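Local coordinates for leucyl aminopeptidase (Trypanosoma brucei brucei, PDB 5NTD), which probably removes amino acids, leucine among them, from the N-termini of peptides, as a hexameric M17 metallopeptidase with two manganese ions in each active site, at residues A155-F165 and T206-P216; F238-L248 and A266-Y274. All blocks are in the same frame, centred on the assembly; numbering follows the deposited sequence.

Interaction 1 of 2, residues A155-F165 and T206-P216; sequences AAVARCGKHNF and TQLCQRLVDAP
His163 lies flat on the side-chain amide of Gln210, the two planes only 5° apart, with Gln210 OE1 over the middle of the ring. At the ring's edge His163 ND1 gives a nearly straight hydrogen bond of 2.6 Å to the syn side of Asp214 OD2. Stack and bond together fix the imidazole both in tilt and in rotation. Next along the loop, Asn164 uses both ends of its amide. Its OD1 takes a bond of 2.8 Å from Arg211 NH1 on a lone pair, and its ND2 reaches Gln207 O at 3.1 Å from above the carbonyl plane, on the face opposite the helical donor Arg211 N. A chi1 of 70° sets CG between the backbone N and carbonyl carbon and turns the amide to the helix.

The tightest apolar packing is at Phe165, whose ring has Ala215 CA over one face and Pro216 CD 3.4 Å from its CZ; Ile356 of a neighbouring subunit packs on the same side chain. At the other end small residues let the helices approach, Ala158 CB resting 3.9 Å from Thr206 CB, while Gln207 NE2 gives a 2.9 Å bond, in the carbonyl plane, to Ala158 O and its OE1 is held by Tyr22. Beside the His163 stack the join is partly made through water: one molecule accepts from Phe165 N and Gln210 NE2 and donates to Asp214 OD2.

Helix 196-214 thus meets the loop after helix 150-158, a part of the N-terminal domain, through directional polar bonds; the short bond implies a proton on His163 ND1, and the carboxylate may also stabilise a cationic ring.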
loop_
_atom_site.group_PDB
_atom_site.type_symbol
_atom_site.label_atom_id
_atom_site.label_comp_id
_atom_site.label_asym_id
_atom_site.label_seq_id
_atom_site.Cartn_x
_atom_site.Cartn_y
_atom_site.Cartn_z
ATOM N N ALA G 155 -28.793 -11.294 -30.221
ATOM C CA ALA G 155 -27.518 -10.863 -29.641
ATOM C C ALA G 155 -27.146 -11.747 -28.416
ATOM O O ALA G 155 -26.013 -12.094 -28.228
ATOM C CB ALA G 155 -27.574 -9.382 -29.256
ATOM N N ALA G 156 -28.155 -12.075 -27.625
ATOM C CA ALA G 156 -27.978 -12.868 -26.413
ATOM C C ALA G 156 -27.433 -14.238 -26.722
ATOM O O ALA G 156 -26.546 -14.737 -26.036
ATOM C CB ALA G 156 -29.274 -12.997 -25.654
ATOM N N VAL G 157 -27.956 -14.833 -27.779
ATOM C CA VAL G 157 -27.500 -16.162 -28.214
ATOM C C VAL G 157 -26.158 -16.079 -28.919
ATOM O O VAL G 157 -25.284 -16.927 -28.731
ATOM C CB VAL G 157 -28.526 -16.850 -29.116
ATOM C CG1 VAL G 157 -27.975 -18.147 -29.681
ATOM C CG2 VAL G 157 -29.786 -17.126 -28.316
ATOM N N ALA G 158 -25.979 -15.033 -29.707
ATOM C CA ALA G 158 -24.673 -14.765 -30.335
ATOM C C ALA G 158 -23.519 -14.711 -29.306
ATOM O O ALA G 158 -22.418 -15.210 -29.547
ATOM C CB ALA G 158 -24.703 -13.456 -31.112
ATOM N N ARG G 159 -23.784 -14.137 -28.151
ATOM C CA ARG G 159 -22.720 -13.930 -27.126
ATOM C C ARG G 159 -22.582 -15.090 -26.153
ATOM O O ARG G 159 -21.715 -15.089 -25.305
ATOM C CB ARG G 159 -22.893 -12.577 -26.379
ATOM C CG ARG G 159 -23.936 -12.536 -25.272
ATOM C CD ARG G 159 -23.975 -11.166 -24.610
ATOM N NE ARG G 159 -25.075 -10.309 -25.059
ATOM C CZ ARG G 159 -24.962 -9.258 -25.888
ATOM N NH1 ARG G 159 -23.794 -8.922 -26.436
ATOM N NH2 ARG G 159 -26.022 -8.528 -26.182
ATOM N N CYS G 160 -23.432 -16.093 -26.295
ATOM C CA CYS G 160 -23.477 -17.189 -25.323
ATOM C C CYS G 160 -22.508 -18.295 -25.703
ATOM O O CYS G 160 -21.999 -18.359 -26.806
ATOM C CB CYS G 160 -24.894 -17.753 -25.162
ATOM S SG CYS G 160 -25.279 -19.081 -26.335
ATOM N N GLY G 161 -22.303 -19.173 -24.752
ATOM C CA GLY G 161 -21.539 -20.383 -24.969
ATOM C C GLY G 161 -20.063 -20.125 -25.165
ATOM O O GLY G 161 -19.546 -19.074 -24.801
ATOM N N LYS G 162 -19.400 -21.117 -25.728
ATOM C CA LYS G 162 -17.966 -21.048 -25.968
ATOM C C LYS G 162 -17.674 -20.005 -27.011
ATOM O O LYS G 162 -18.422 -19.852 -27.951
ATOM C CB LYS G 162 -17.416 -22.408 -26.359
ATOM C CG LYS G 162 -17.284 -23.267 -25.122
ATOM C CD LYS G 162 -17.095 -24.762 -25.246
ATOM C CE LYS G 162 -16.486 -25.381 -23.987
ATOM N NZ LYS G 162 -17.124 -24.903 -22.727
ATOM N N HIS G 163 -16.566 -19.311 -26.839
ATOM C CA HIS G 163 -16.221 -18.186 -27.696
ATOM C C HIS G 163 -15.512 -18.628 -28.966
ATOM O O HIS G 163 -14.741 -19.582 -28.979
ATOM C CB HIS G 163 -15.341 -17.165 -26.963
ATOM C CG HIS G 163 -16.043 -16.471 -25.840
ATOM N ND1 HIS G 163 -15.674 -15.230 -25.380
ATOM C CD2 HIS G 163 -17.144 -16.820 -25.131
ATOM C CE1 HIS G 163 -16.492 -14.857 -24.419
ATOM N NE2 HIS G 163 -17.405 -15.795 -24.260
ATOM N N ASN G 164 -15.785 -17.918 -30.048
ATOM C CA ASN G 164 -15.166 -18.251 -31.344
ATOM C C ASN G 164 -13.667 -18.071 -31.281
ATOM O O ASN G 164 -12.929 -18.756 -31.985
ATOM C CB ASN G 164 -15.798 -17.491 -32.510
ATOM C CG ASN G 164 -15.491 -16.026 -32.500
ATOM O OD1 ASN G 164 -14.402 -15.610 -32.905
ATOM N ND2 ASN G 164 -16.442 -15.228 -32.000
ATOM N N PHE G 165 -13.216 -17.138 -30.452
ATOM C CA PHE G 165 -11.783 -17.015 -30.215
ATOM C C PHE G 165 -11.320 -18.099 -29.231
ATOM O O PHE G 165 -11.795 -18.183 -28.118
ATOM C CB PHE G 165 -11.352 -15.661 -29.695
ATOM C CG PHE G 165 -9.887 -15.603 -29.464
ATOM C CD1 PHE G 165 -9.011 -15.330 -30.512
ATOM C CD2 PHE G 165 -9.355 -15.965 -28.218
ATOM C CE1 PHE G 165 -7.647 -15.347 -30.321
ATOM C CE2 PHE G 165 -7.978 -15.992 -28.027
ATOM C CZ PHE G 165 -7.132 -15.697 -29.075
ATOM N N THR G 206 -21.884 -9.073 -33.239
ATOM C CA THR G 206 -21.685 -9.340 -31.815
ATOM C C THR G 206 -20.455 -10.252 -31.593
ATOM O O THR G 206 -19.622 -9.999 -30.734
ATOM C CB THR G 206 -22.895 -10.023 -31.204
ATOM O OG1 THR G 206 -24.009 -9.140 -31.295
ATOM C CG2 THR G 206 -22.662 -10.367 -29.714
ATOM N N GLN G 207 -20.363 -11.290 -32.422
ATOM C CA GLN G 207 -19.308 -12.305 -32.312
ATOM C C GLN G 207 -17.961 -11.848 -32.844
ATOM O O GLN G 207 -16.927 -12.191 -32.288
ATOM C CB GLN G 207 -19.705 -13.591 -32.976
ATOM C CG GLN G 207 -20.843 -14.263 -32.228
ATOM C CD GLN G 207 -21.305 -15.548 -32.884
ATOM O OE1 GLN G 207 -21.080 -15.765 -34.085
ATOM N NE2 GLN G 207 -21.976 -16.382 -32.117
ATOM N N LEU G 208 -17.970 -11.051 -33.895
ATOM C CA LEU G 208 -16.712 -10.438 -34.377
ATOM C C LEU G 208 -16.165 -9.493 -33.297
ATOM O O LEU G 208 -14.983 -9.470 -33.029
ATOM C CB LEU G 208 -16.918 -9.676 -35.680
ATOM C CG LEU G 208 -15.698 -8.945 -36.204
ATOM C CD1 LEU G 208 -14.539 -9.897 -36.427
ATOM C CD2 LEU G 208 -16.030 -8.241 -37.515
ATOM N N CYS G 209 -17.056 -8.701 -32.730
ATOM C CA CYS G 209 -16.714 -7.761 -31.657
ATOM C C CYS G 209 -16.109 -8.531 -30.486
ATOM O O CYS G 209 -15.027 -8.213 -29.993
ATOM C CB CYS G 209 -17.931 -7.000 -31.217
ATOM S SG CYS G 209 -17.600 -5.730 -29.962
ATOM N N GLN G 210 -16.778 -9.616 -30.133
ATOM C CA GLN G 210 -16.281 -10.540 -29.097
ATOM C C GLN G 210 -14.889 -11.059 -29.417
ATOM O O GLN G 210 -13.988 -11.100 -28.560
ATOM C CB GLN G 210 -17.236 -11.695 -28.916
ATOM C CG GLN G 210 -16.979 -12.511 -27.679
ATOM C CD GLN G 210 -17.703 -13.852 -27.730
ATOM O OE1 GLN G 210 -18.625 -14.099 -26.967
ATOM N NE2 GLN G 210 -17.250 -14.734 -28.612
ATOM N N ARG G 211 -14.695 -11.416 -30.671
ATOM C CA ARG G 211 -13.417 -12.002 -31.132
ATOM C C ARG G 211 -12.295 -11.004 -30.965
ATOM O O ARG G 211 -11.214 -11.327 -30.466
ATOM C CB ARG G 211 -13.531 -12.431 -32.592
ATOM C CG ARG G 211 -12.320 -13.205 -33.100
ATOM C CD ARG G 211 -12.513 -13.730 -34.529
ATOM N NE ARG G 211 -11.321 -14.444 -34.940
ATOM C CZ ARG G 211 -10.984 -15.662 -34.508
ATOM N NH1 ARG G 211 -11.783 -16.359 -33.707
ATOM N NH2 ARG G 211 -9.807 -16.182 -34.881
ATOM N N LEU G 212 -12.543 -9.794 -31.423
ATOM C CA LEU G 212 -11.529 -8.731 -31.405
ATOM C C LEU G 212 -11.125 -8.395 -29.941
ATOM O O LEU G 212 -9.960 -8.197 -29.631
ATOM C CB LEU G 212 -12.015 -7.484 -32.118
ATOM C CG LEU G 212 -12.284 -7.634 -33.632
ATOM C CD1 LEU G 212 -13.049 -6.451 -34.132
ATOM C CD2 LEU G 212 -10.993 -7.784 -34.422
ATOM N N VAL G 213 -12.125 -8.351 -29.080
ATOM C CA VAL G 213 -11.925 -7.989 -27.677
ATOM C C VAL G 213 -11.197 -9.109 -26.910
ATOM O O VAL G 213 -10.213 -8.868 -26.224
ATOM C CB VAL G 213 -13.254 -7.593 -27.017
ATOM C CG1 VAL G 213 -13.054 -7.297 -25.535
ATOM C CG2 VAL G 213 -13.791 -6.357 -27.699
ATOM N N ASP G 214 -11.660 -10.331 -27.107
ATOM C CA ASP G 214 -11.024 -11.556 -26.529
ATOM C C ASP G 214 -9.564 -11.700 -26.953
ATOM O O ASP G 214 -8.728 -12.153 -26.213
ATOM C CB ASP G 214 -11.732 -12.841 -26.973
ATOM C CG ASP G 214 -12.915 -13.216 -26.090
ATOM O OD1 ASP G 214 -12.978 -12.784 -24.921
ATOM O OD2 ASP G 214 -13.807 -13.901 -26.612
ATOM N N ALA G 215 -9.277 -11.334 -28.192
ATOM C CA ALA G 215 -7.964 -11.590 -28.779
ATOM C C ALA G 215 -6.915 -10.898 -27.942
ATOM O O ALA G 215 -7.067 -9.726 -27.594
ATOM C CB ALA G 215 -7.899 -11.113 -30.222
ATOM N N PRO G 216 -5.814 -11.593 -27.655
ATOM C CA PRO G 216 -4.739 -10.948 -26.920
ATOM C C PRO G 216 -3.988 -9.972 -27.790
ATOM O O PRO G 216 -4.071 -10.034 -29.001
ATOM C CB PRO G 216 -3.849 -12.112 -26.539
ATOM C CG PRO G 216 -4.010 -13.072 -27.663
ATOM C CD PRO G 216 -5.461 -12.963 -28.039
HETATM O O HOH W 1 -20.184 -16.665 -27.877
HETATM O O HOH W 2 -18.444 -16.453 -30.642
HETATM O O HOH W 3 -14.580 -14.722 -29.341
#

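Interaction 2 of 2, residues F238-L248 and A266-Y274; sequences FDVDVICGDDL and APRLVTLLY
With chi1 at 59°, the CG of Phe238 sits between its backbone N and carbonyl carbon, and this turns the ring toward the second strand, where CE1 meets Leu272 CD1 at 4.0 Å. At the far end of the pair, Cys244 has SG anti to its backbone N (chi1 -176°). The sulfur lies over the centre of one guanidinium face, 3.7 Å from Arg268 CZ, and the arginine closes back on the loop just before its own strand through a bond from NH1 to Ala266 O.

Strands 239-244 and 268-274 run antiparallel. Asp239 with Leu273, Asp241 with Thr271 and Ile243 with Leu269 are hydrogen-bonded pairs, each joined by two backbone bonds; the bond from Asp241 N to Thr271 O is 2.7 Å long. Beyond the last pair Gly245 N continues the pattern to Pro267 O at 2.8 Å. Glycine suits this turn because its phi is positive and a side chain would crowd Ala266.

Two of the non-hydrogen-bonded pairs are apolar, with the beta-branched valines suited to extended backbone: Val240 lies beside Leu272, CG2 to CD2 at 3.6 Å, and Val242 faces Val270. On the face of Asp241 and Thr271 one water links Asp241 OD2, Leu269 O and Thr271 OG1, the hydroxyl also bonding to Thr338. Leu248, from the following helix, slides its CD1 past Pro267 CG at 3.8 Å and sets CD2 against Leu269 CB.

The pair forms a margin of the mixed catalytic sheet: within this chain strand 239-244 pairs only with 268-274, which bonds on its other side to strand 334-344. Helices 222-236 and 314-328 pack on the face of Val270 and Leu272, and helix 254-260 meets Leu248 and Leu269 on the other.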
loop_
_atom_site.group_PDB
_atom_site.type_symbol
_atom_site.label_atom_id
_atom_site.label_comp_id
_atom_site.label_asym_id
_atom_site.label_seq_id
_atom_site.Cartn_x
_atom_site.Cartn_y
_atom_site.Cartn_z
ATOM N N PHE G 238 -16.718 -0.057 -48.727
ATOM C CA PHE G 238 -16.737 1.270 -48.066
ATOM C C PHE G 238 -15.349 1.869 -48.052
ATOM O O PHE G 238 -14.361 1.207 -48.321
ATOM C CB PHE G 238 -17.390 1.234 -46.677
ATOM C CG PHE G 238 -16.720 0.293 -45.695
ATOM C CD1 PHE G 238 -15.524 0.662 -45.057
ATOM C CD2 PHE G 238 -17.273 -0.958 -45.414
ATOM C CE1 PHE G 238 -14.894 -0.205 -44.175
ATOM C CE2 PHE G 238 -16.638 -1.822 -44.534
ATOM C CZ PHE G 238 -15.467 -1.439 -43.907
ATOM N N ASP G 239 -15.289 3.149 -47.738
ATOM C CA ASP G 239 -14.019 3.912 -47.800
ATOM C C ASP G 239 -13.229 3.790 -46.490
ATOM O O ASP G 239 -13.794 3.685 -45.414
ATOM C CB ASP G 239 -14.253 5.386 -48.157
ATOM C CG ASP G 239 -14.699 5.563 -49.617
ATOM O OD1 ASP G 239 -14.162 4.856 -50.513
ATOM O OD2 ASP G 239 -15.544 6.440 -49.873
ATOM N N VAL G 240 -11.913 3.791 -46.615
ATOM C CA VAL G 240 -11.027 3.697 -45.454
ATOM C C VAL G 240 -9.889 4.697 -45.607
ATOM O O VAL G 240 -9.241 4.771 -46.646
ATOM C CB VAL G 240 -10.535 2.267 -45.206
ATOM C CG1 VAL G 240 -9.865 1.680 -46.457
ATOM C CG2 VAL G 240 -9.557 2.222 -44.032
ATOM N N ASP G 241 -9.703 5.481 -44.560
ATOM C CA ASP G 241 -8.613 6.473 -44.476
ATOM C C ASP G 241 -7.751 6.135 -43.229
ATOM O O ASP G 241 -8.280 5.978 -42.143
ATOM C CB ASP G 241 -9.176 7.883 -44.339
ATOM C CG ASP G 241 -8.095 8.937 -44.098
ATOM O OD1 ASP G 241 -7.140 8.985 -44.907
ATOM O OD2 ASP G 241 -8.222 9.758 -43.135
ATOM N N VAL G 242 -6.457 6.056 -43.419
ATOM C CA VAL G 242 -5.533 5.714 -42.365
ATOM C C VAL G 242 -4.486 6.793 -42.208
ATOM O O VAL G 242 -3.739 7.082 -43.134
ATOM C CB VAL G 242 -4.791 4.398 -42.650
ATOM C CG1 VAL G 242 -3.800 4.077 -41.537
ATOM C CG2 VAL G 242 -5.773 3.249 -42.792
ATOM N N ILE G 243 -4.395 7.354 -41.013
ATOM C CA ILE G 243 -3.287 8.239 -40.674
ATOM C C ILE G 243 -2.406 7.486 -39.698
ATOM O O ILE G 243 -2.819 7.169 -38.581
ATOM C CB ILE G 243 -3.754 9.559 -40.083
ATOM C CG1 ILE G 243 -4.885 10.113 -40.938
ATOM C CG2 ILE G 243 -2.597 10.543 -40.027
ATOM C CD1 ILE G 243 -5.491 11.373 -40.389
ATOM N N CYS G 244 -1.176 7.240 -40.103
ATOM C CA CYS G 244 -0.296 6.268 -39.419
ATOM C C CYS G 244 0.983 6.853 -38.835
ATOM O O CYS G 244 1.654 7.668 -39.459
ATOM C CB CYS G 244 0.106 5.145 -40.363
ATOM S SG CYS G 244 1.098 3.858 -39.550
ATOM N N GLY G 245 1.261 6.466 -37.593
ATOM C CA GLY G 245 2.557 6.721 -36.952
ATOM C C GLY G 245 2.992 8.155 -36.923
ATOM O O GLY G 245 2.266 9.043 -36.492
ATOM N N ASP G 246 4.182 8.403 -37.425
ATOM C CA ASP G 246 4.737 9.781 -37.401
ATOM C C ASP G 246 3.919 10.795 -38.193
ATOM O O ASP G 246 3.938 11.987 -37.898
ATOM C CB ASP G 246 6.191 9.775 -37.843
ATOM C CG ASP G 246 7.112 9.085 -36.825
ATOM O OD1 ASP G 246 6.647 8.562 -35.775
ATOM O OD2 ASP G 246 8.343 9.078 -37.053
ATOM N N ASP G 247 3.141 10.334 -39.169
ATOM C CA ASP G 247 2.236 11.246 -39.917
ATOM C C ASP G 247 1.201 11.876 -39.023
ATOM O O ASP G 247 0.711 12.981 -39.299
ATOM C CB ASP G 247 1.530 10.552 -41.066
ATOM C CG ASP G 247 2.496 10.096 -42.143
ATOM O OD1 ASP G 247 3.540 10.773 -42.356
ATOM O OD2 ASP G 247 2.187 9.084 -42.817
ATOM N N LEU G 248 0.877 11.191 -37.921
ATOM C CA LEU G 248 -0.062 11.774 -36.898
ATOM C C LEU G 248 0.537 13.011 -36.275
ATOM O O LEU G 248 -0.094 14.049 -36.170
ATOM C CB LEU G 248 -0.414 10.774 -35.813
ATOM C CG LEU G 248 -1.321 9.649 -36.309
ATOM C CD1 LEU G 248 -1.256 8.477 -35.350
ATOM C CD2 LEU G 248 -2.763 10.131 -36.456
ATOM N N ALA G 266 2.960 1.141 -34.528
ATOM C CA ALA G 266 2.615 2.580 -34.559
ATOM C C ALA G 266 1.128 2.830 -34.327
ATOM O O ALA G 266 0.294 1.994 -34.657
ATOM C CB ALA G 266 3.035 3.178 -35.884
ATOM N N PRO G 267 0.786 4.004 -33.789
ATOM C CA PRO G 267 -0.617 4.318 -33.640
ATOM C C PRO G 267 -1.211 4.664 -34.986
ATOM O O PRO G 267 -0.488 5.082 -35.889
ATOM C CB PRO G 267 -0.613 5.555 -32.756
ATOM C CG PRO G 267 0.698 6.186 -33.019
ATOM C CD PRO G 267 1.649 5.069 -33.267
ATOM N N ARG G 268 -2.518 4.503 -35.086
ATOM C CA ARG G 268 -3.261 4.841 -36.300
ATOM C C ARG G 268 -4.578 5.470 -35.962
ATOM O O ARG G 268 -5.282 4.998 -35.088
ATOM C CB ARG G 268 -3.497 3.578 -37.149
ATOM C CG ARG G 268 -2.245 3.105 -37.875
ATOM C CD ARG G 268 -2.138 1.611 -37.793
ATOM N NE ARG G 268 -1.174 1.030 -38.718
ATOM C CZ ARG G 268 0.013 0.540 -38.387
ATOM N NH1 ARG G 268 0.452 0.552 -37.146
ATOM N NH2 ARG G 268 0.744 -0.038 -39.319
ATOM N N LEU G 269 -4.903 6.496 -36.713
ATOM C CA LEU G 269 -6.255 7.030 -36.770
ATOM C C LEU G 269 -6.891 6.506 -38.062
ATOM O O LEU G 269 -6.548 6.911 -39.165
ATOM C CB LEU G 269 -6.243 8.533 -36.750
ATOM C CG LEU G 269 -7.530 9.205 -36.296
ATOM C CD1 LEU G 269 -7.858 8.934 -34.841
ATOM C CD2 LEU G 269 -7.405 10.702 -36.521
ATOM N N VAL G 270 -7.834 5.599 -37.892
ATOM C CA VAL G 270 -8.480 4.909 -38.989
ATOM C C VAL G 270 -9.937 5.360 -39.126
ATOM O O VAL G 270 -10.747 5.129 -38.230
ATOM C CB VAL G 270 -8.450 3.409 -38.795
ATOM C CG1 VAL G 270 -9.123 2.690 -39.951
ATOM C CG2 VAL G 270 -7.028 2.921 -38.662
ATOM N N THR G 271 -10.266 5.981 -40.250
ATOM C CA THR G 271 -11.621 6.442 -40.477
ATOM C C THR G 271 -12.269 5.694 -41.635
ATOM O O THR G 271 -11.730 5.616 -42.734
ATOM C CB THR G 271 -11.694 7.959 -40.707
ATOM O OG1 THR G 271 -11.205 8.660 -39.542
ATOM C CG2 THR G 271 -13.122 8.404 -40.947
ATOM N N LEU G 272 -13.452 5.177 -41.364
ATOM C CA LEU G 272 -14.254 4.435 -42.322
ATOM C C LEU G 272 -15.501 5.257 -42.679
ATOM O O LEU G 272 -16.068 5.916 -41.807
ATOM C CB LEU G 272 -14.692 3.079 -41.775
ATOM C CG LEU G 272 -13.609 2.328 -41.010
ATOM C CD1 LEU G 272 -14.172 1.028 -40.456
ATOM C CD2 LEU G 272 -12.431 2.033 -41.904
ATOM N N LEU G 273 -15.893 5.218 -43.960
ATOM C CA LEU G 273 -17.072 5.975 -44.449
ATOM C C LEU G 273 -18.060 5.109 -45.139
ATOM O O LEU G 273 -17.733 4.321 -45.994
ATOM C CB LEU G 273 -16.684 7.070 -45.405
ATOM C CG LEU G 273 -15.851 8.198 -44.809
ATOM C CD1 LEU G 273 -15.255 9.048 -45.940
ATOM C CD2 LEU G 273 -16.713 9.067 -43.884
ATOM N N TYR G 274 -19.301 5.315 -44.764
ATOM C CA TYR G 274 -20.426 4.686 -45.429
ATOM C C TYR G 274 -21.495 5.734 -45.689
ATOM O O TYR G 274 -21.971 6.425 -44.775
ATOM C CB TYR G 274 -20.996 3.562 -44.568
ATOM C CG TYR G 274 -22.398 3.131 -44.926
ATOM C CD1 TYR G 274 -22.656 2.418 -46.100
ATOM C CD2 TYR G 274 -23.461 3.397 -44.063
ATOM C CE1 TYR G 274 -23.934 1.998 -46.400
ATOM C CE2 TYR G 274 -24.751 2.987 -44.352
ATOM C CZ TYR G 274 -24.980 2.286 -45.516
ATOM O OH TYR G 274 -26.263 1.888 -45.792
HETATM O O HOH W 4 -8.788 8.962 -40.297
#

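How the interactions relate
The two contacts follow one another along the chain and do not touch: their centres are 25 Å apart and their nearest atoms about 9 Å. Interaction 1 joins the N-terminal domain to helix 196-214, whereas interaction 2 lies within the catalytic sheet, its centre about 21 Å from the centre of the chain. Helix 314-328 is a shared neighbour, receiving Leu208 and Cys209 from one and Phe238 and Leu272 from the other. Neither contact supplies a metal ligand. The Asp214 side chain is about 14 Å from bestatin, and the Pro267 side chain about 14 Å from a manganese ion, so both belong to the surrounding framework.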